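Carboxypeptidase 1 (Deinococcus radiodurans str. R1, PDB 5GIV) is a zinc-dependent M32 metallocarboxypeptidase that probably releases amino acids one after another from the C-terminus of peptides, with broad specificity. Local coordinates at residues Leu211-Gly214 with Glu215-Arg219; Ala279-Gly283 with Thr284-Gly288. All coordinates share one frame; numbering follows the deposited sequence.

Contact 1 comes first along the chain and lies wholly within helix 207-221, so it closes only single helical turns. The chain then passes through the small three-stranded sheet (230-232, 238-242, 245-250) and helix 257-275, which carries the zinc ligands His266 and His270, before contact 2 forms two successive tight turns in the loop leading to helix 292-306, the helix of the third ligand, Glu296. The two contacts follow in series and neither nest nor cross; the nearest atoms of contact 1 and contact 2 are about 18 Å apart. Contact 1 packs against helices 257-275 and 310-323, whereas contact 2 sets its loop against helix 81-99.

Contact 1 of 2, residues Leu211-Gly214 with Glu215-Arg219; sequences LAFG and ERVIR
Val217 lies one helical turn after Phe213 and lays its CG2 methyl over one face of the Phe213 ring. The CH-pi geometry is explicit: CG2 of Val217 is 4.0 Å from the ring centroid of Phe213, 25° off the normal and displaced toward the rim, with CE2 of Phe213 the nearest ring atom. With CG anti to the backbone N (chi1 174°), the ring of Phe213 lies beside its own carbonyl carbon, on the side where Val217 presents CG2.

Arg216 meets the ring at its edge, a plain contact and not a stack. Its NH2 comes within 3.8 Å of Phe213 CD1 near the ring plane, and with guanidinium and ring planes 83° apart the two groups are nearly perpendicular. One guanidinium face instead covers Phe213 CA and Ala212 O. A bend at chi3 folds the arginine back along the helix, while NH2 forms a salt bridge with Asp319 of helix 310-323, which ties down the charged end.

Backbone bonds supply the frame. Glu215 N donates to Leu211 O, Arg216 N to Ala212 O, Val217 N to Phe213 O and Ile218 N to Gly214 O, the last, at 3.1 Å, being the straightest of the four.

Phe213 also meets Trp320 edge-to-face, and Val217 and Ile218 reach Leu265 of helix 257-275. The run of four i to i+4 backbone bonds is that of an alpha-helix, here one packed against the helix bearing the HExxH zinc-binding motif of M32 peptidases.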
loop_
_atom_site.group_PDB
_atom_site.type_symbol
_atom_site.label_atom_id
_atom_site.label_comp_id
_atom_site.label_asym_id
_atom_site.label_seq_id
_atom_site.Cartn_x
_atom_site.Cartn_y
_atom_site.Cartn_z
ATOM N N LEU A 211 9.165 -18.834 -2.435
ATOM C CA LEU A 211 7.888 -18.136 -2.415
ATOM C C LEU A 211 6.878 -18.832 -3.322
ATOM O O LEU A 211 5.713 -19.006 -2.946
ATOM C CB LEU A 211 8.072 -16.678 -2.837
ATOM C CG LEU A 211 8.853 -15.834 -1.840
ATOM C CD1 LEU A 211 9.217 -14.462 -2.417
ATOM C CD2 LEU A 211 8.028 -15.707 -0.573
ATOM N N ALA A 212 7.310 -19.257 -4.509
ATOM C CA ALA A 212 6.389 -19.910 -5.433
ATOM C C ALA A 212 5.833 -21.186 -4.825
ATOM O O ALA A 212 4.627 -21.442 -4.878
ATOM C CB ALA A 212 7.083 -20.207 -6.766
ATOM N N PHE A 213 6.700 -21.994 -4.222
ATOM C CA PHE A 213 6.229 -23.213 -3.585
ATOM C C PHE A 213 5.259 -22.901 -2.449
ATOM O O PHE A 213 4.198 -23.528 -2.331
ATOM C CB PHE A 213 7.418 -24.035 -3.088
ATOM C CG PHE A 213 7.013 -25.238 -2.290
ATOM C CD1 PHE A 213 6.724 -26.437 -2.923
ATOM C CD2 PHE A 213 6.919 -25.174 -0.912
ATOM C CE1 PHE A 213 6.344 -27.548 -2.194
ATOM C CE2 PHE A 213 6.549 -26.285 -0.182
ATOM C CZ PHE A 213 6.262 -27.476 -0.826
ATOM N N GLY A 214 5.605 -21.930 -1.603
ATOM C CA GLY A 214 4.742 -21.604 -0.477
ATOM C C GLY A 214 3.357 -21.148 -0.903
ATOM O O GLY A 214 2.361 -21.452 -0.240
ATOM N N GLU A 215 3.276 -20.398 -2.004
ATOM C CA GLU A 215 1.978 -19.917 -2.464
ATOM C C GLU A 215 1.143 -21.030 -3.087
ATOM O O GLU A 215 -0.091 -20.969 -3.054
ATOM C CB GLU A 215 2.165 -18.768 -3.449
ATOM C CG GLU A 215 2.634 -17.501 -2.785
ATOM C CD GLU A 215 2.538 -16.314 -3.695
ATOM O OE1 GLU A 215 2.642 -15.177 -3.185
ATOM O OE2 GLU A 215 2.309 -16.517 -4.910
ATOM N N ARG A 216 1.783 -22.048 -3.654
ATOM C CA ARG A 216 1.021 -23.192 -4.136
ATOM C C ARG A 216 0.412 -23.977 -2.977
ATOM O O ARG A 216 -0.727 -24.447 -3.069
ATOM C CB ARG A 216 1.911 -24.089 -4.993
ATOM C CG ARG A 216 2.406 -23.422 -6.278
ATOM C CD ARG A 216 2.976 -24.445 -7.249
ATOM N NE ARG A 216 4.184 -25.097 -6.751
ATOM C CZ ARG A 216 5.418 -24.663 -6.997
ATOM N NH1 ARG A 216 5.606 -23.569 -7.720
ATOM N NH2 ARG A 216 6.465 -25.317 -6.517
ATOM N N VAL A 217 1.144 -24.110 -1.871
ATOM C CA VAL A 217 0.633 -24.859 -0.727
ATOM C C VAL A 217 -0.554 -24.138 -0.096
ATOM O O VAL A 217 -1.618 -24.729 0.106
ATOM C CB VAL A 217 1.754 -25.110 0.296
ATOM C CG1 VAL A 217 1.174 -25.719 1.572
ATOM C CG2 VAL A 217 2.837 -26.013 -0.310
ATOM N N ILE A 218 -0.401 -22.852 0.229
ATOM C CA ILE A 218 -1.506 -22.193 0.915
ATOM C C ILE A 218 -2.675 -21.996 -0.035
ATOM O O ILE A 218 -3.837 -21.949 0.391
ATOM C CB ILE A 218 -1.069 -20.861 1.557
ATOM C CG1 ILE A 218 -0.775 -19.813 0.484
ATOM C CG2 ILE A 218 0.099 -21.086 2.514
ATOM C CD1 ILE A 218 -0.394 -18.462 1.044
ATOM N N ARG A 219 -2.400 -21.875 -1.331
ATOM C CA ARG A 219 -3.481 -21.888 -2.304
ATOM C C ARG A 219 -4.299 -23.169 -2.176
ATOM O O ARG A 219 -5.531 -23.124 -2.122
ATOM C CB ARG A 219 -2.916 -21.728 -3.714
ATOM C CG ARG A 219 -3.960 -21.668 -4.798
ATOM C CD ARG A 219 -3.896 -22.891 -5.686
ATOM N NE ARG A 219 -2.823 -22.816 -6.682
ATOM C CZ ARG A 219 -1.846 -23.708 -6.792
ATOM N NH1 ARG A 219 -1.804 -24.743 -5.972
ATOM N NH2 ARG A 219 -0.923 -23.573 -7.732
#

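Contact 2 of 2, residues Ala279-Gly283 with Thr284-Gly288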
loop_
_atom_site.group_PDB
_atom_site.type_symbol
_atom_site.label_atom_id
_atom_site.label_comp_id
_atom_site.label_asym_id
_atom_site.label_seq_id
_atom_site.Cartn_x
_atom_site.Cartn_y
_atom_site.Cartn_z
ATOM N N ALA A 279 -19.852 -13.344 5.484
ATOM C CA ALA A 279 -20.038 -12.047 4.834
ATOM C C ALA A 279 -21.067 -11.186 5.554
ATOM O O ALA A 279 -20.964 -9.955 5.539
ATOM C CB ALA A 279 -20.458 -12.235 3.376
ATOM N N ALA A 280 -22.059 -11.806 6.193
ATOM C CA ALA A 280 -23.057 -11.020 6.904
ATOM C C ALA A 280 -22.455 -10.260 8.075
ATOM O O ALA A 280 -23.047 -9.280 8.536
ATOM C CB ALA A 280 -24.187 -11.929 7.402
ATOM N N PHE A 281 -21.285 -10.673 8.559
ATOM C CA PHE A 281 -20.663 -9.996 9.688
ATOM C C PHE A 281 -19.589 -9.000 9.278
ATOM O O PHE A 281 -19.224 -8.143 10.088
ATOM C CB PHE A 281 -20.060 -11.027 10.649
ATOM C CG PHE A 281 -21.080 -11.941 11.283
ATOM C CD1 PHE A 281 -22.422 -11.613 11.280
ATOM C CD2 PHE A 281 -20.690 -13.125 11.879
ATOM C CE1 PHE A 281 -23.359 -12.454 11.871
ATOM C CE2 PHE A 281 -21.616 -13.968 12.462
ATOM C CZ PHE A 281 -22.950 -13.633 12.456
ATOM N N LEU A 282 -19.096 -9.066 8.046
ATOM C CA LEU A 282 -18.070 -8.125 7.620
ATOM C C LEU A 282 -18.600 -6.704 7.724
ATOM O O LEU A 282 -19.753 -6.429 7.390
ATOM C CB LEU A 282 -17.622 -8.419 6.187
ATOM C CG LEU A 282 -17.110 -9.839 5.883
ATOM C CD1 LEU A 282 -16.677 -9.950 4.411
ATOM C CD2 LEU A 282 -15.982 -10.250 6.839
ATOM N N GLY A 283 -17.757 -5.800 8.209
ATOM C CA GLY A 283 -18.193 -4.434 8.405
ATOM C C GLY A 283 -19.046 -4.229 9.630
ATOM O O GLY A 283 -19.611 -3.140 9.800
ATOM N N THR A 284 -19.195 -5.258 10.469
ATOM C CA THR A 284 -19.916 -5.143 11.727
ATOM C C THR A 284 -19.001 -5.508 12.890
ATOM O O THR A 284 -17.895 -6.024 12.680
ATOM C CB THR A 284 -21.152 -6.041 11.722
ATOM O OG1 THR A 284 -20.772 -7.377 12.080
ATOM C CG2 THR A 284 -21.803 -6.043 10.345
ATOM N N PRO A 285 -19.417 -5.250 14.129
ATOM C CA PRO A 285 -18.583 -5.627 15.282
ATOM C C PRO A 285 -18.315 -7.126 15.386
ATOM O O PRO A 285 -17.451 -7.530 16.173
ATOM C CB PRO A 285 -19.398 -5.129 16.483
ATOM C CG PRO A 285 -20.263 -4.051 15.933
ATOM C CD PRO A 285 -20.603 -4.484 14.534
ATOM N N LEU A 286 -19.031 -7.966 14.640
ATOM C CA LEU A 286 -18.766 -9.394 14.694
ATOM C C LEU A 286 -17.773 -9.849 13.627
ATOM O O LEU A 286 -17.384 -11.019 13.629
ATOM C CB LEU A 286 -20.082 -10.184 14.564
ATOM C CG LEU A 286 -21.228 -9.925 15.565
ATOM C CD1 LEU A 286 -22.384 -10.921 15.414
ATOM C CD2 LEU A 286 -20.746 -9.891 17.007
ATOM N N GLY A 287 -17.347 -8.959 12.727
ATOM C CA GLY A 287 -16.559 -9.365 11.577
ATOM C C GLY A 287 -15.052 -9.471 11.761
ATOM O O GLY A 287 -14.289 -8.759 11.093
ATOM N N GLY A 288 -14.616 -10.377 12.631
ATOM C CA GLY A 288 -13.201 -10.586 12.877
ATOM C C GLY A 288 -13.031 -11.752 13.827
ATOM O O GLY A 288 -14.008 -12.304 14.348
HETATM O O HOH W 1 -15.339 -6.511 9.658
#
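Thr284 grips the carbonyl oxygen of Phe281 with two donors. Its backbone N lies 2.9 Å from Phe281 O and closes the type II turn from Phe281 to Thr284, although the 142° angle at the hydrogen shows a bent bond. The hydroxyl OG1 donates to the same Phe281 O at 2.6 Å. For this OG1 sits between the backbone N and the carbonyl carbon of its own residue (chi1 83°), a torsion that swings the hydroxyl back over the turn. OG1 also accepts from Leu286 N at 3.2 Å, which makes an ST turn, so one hydroxyl links the first turn to the type I turn from Thr284 to Gly287. A valine in place of Thr284 would probably leave Leu286 N without this acceptor and Phe281 O with one donor fewer, setting the two turns freer to shift against each other.

Phe281 brings its ring beside the second turn. Leu286 covers one face of it: CD1 of Leu286 stands 4.0 Å from the Phe281 ring centroid, only 12° off the normal, while Leu286 CB lies 3.9 Å from Phe281 CG. The leucine thus runs from the root of the ring to its centre. Leu286 also touches Met86 and Val89 of helix 81-99, and Thr284 touches Met86.

The glycines fit the tight path. Gly283 has a positive phi, which by itself favours glycine, and Gly287 CA passes close to Phe281 O, on the side where a CB would point. A water accepts from Gly283 N at 2.9 Å and donates to Gly287 O at 2.9 Å. The chemistry implies turns fixed largely through backbone polar atoms, by a carbonyl oxygen that takes two donors and a hydroxyl that both donates and accepts, while the Phe281-Leu286 CH-pi contact packs the side toward helix 81-99.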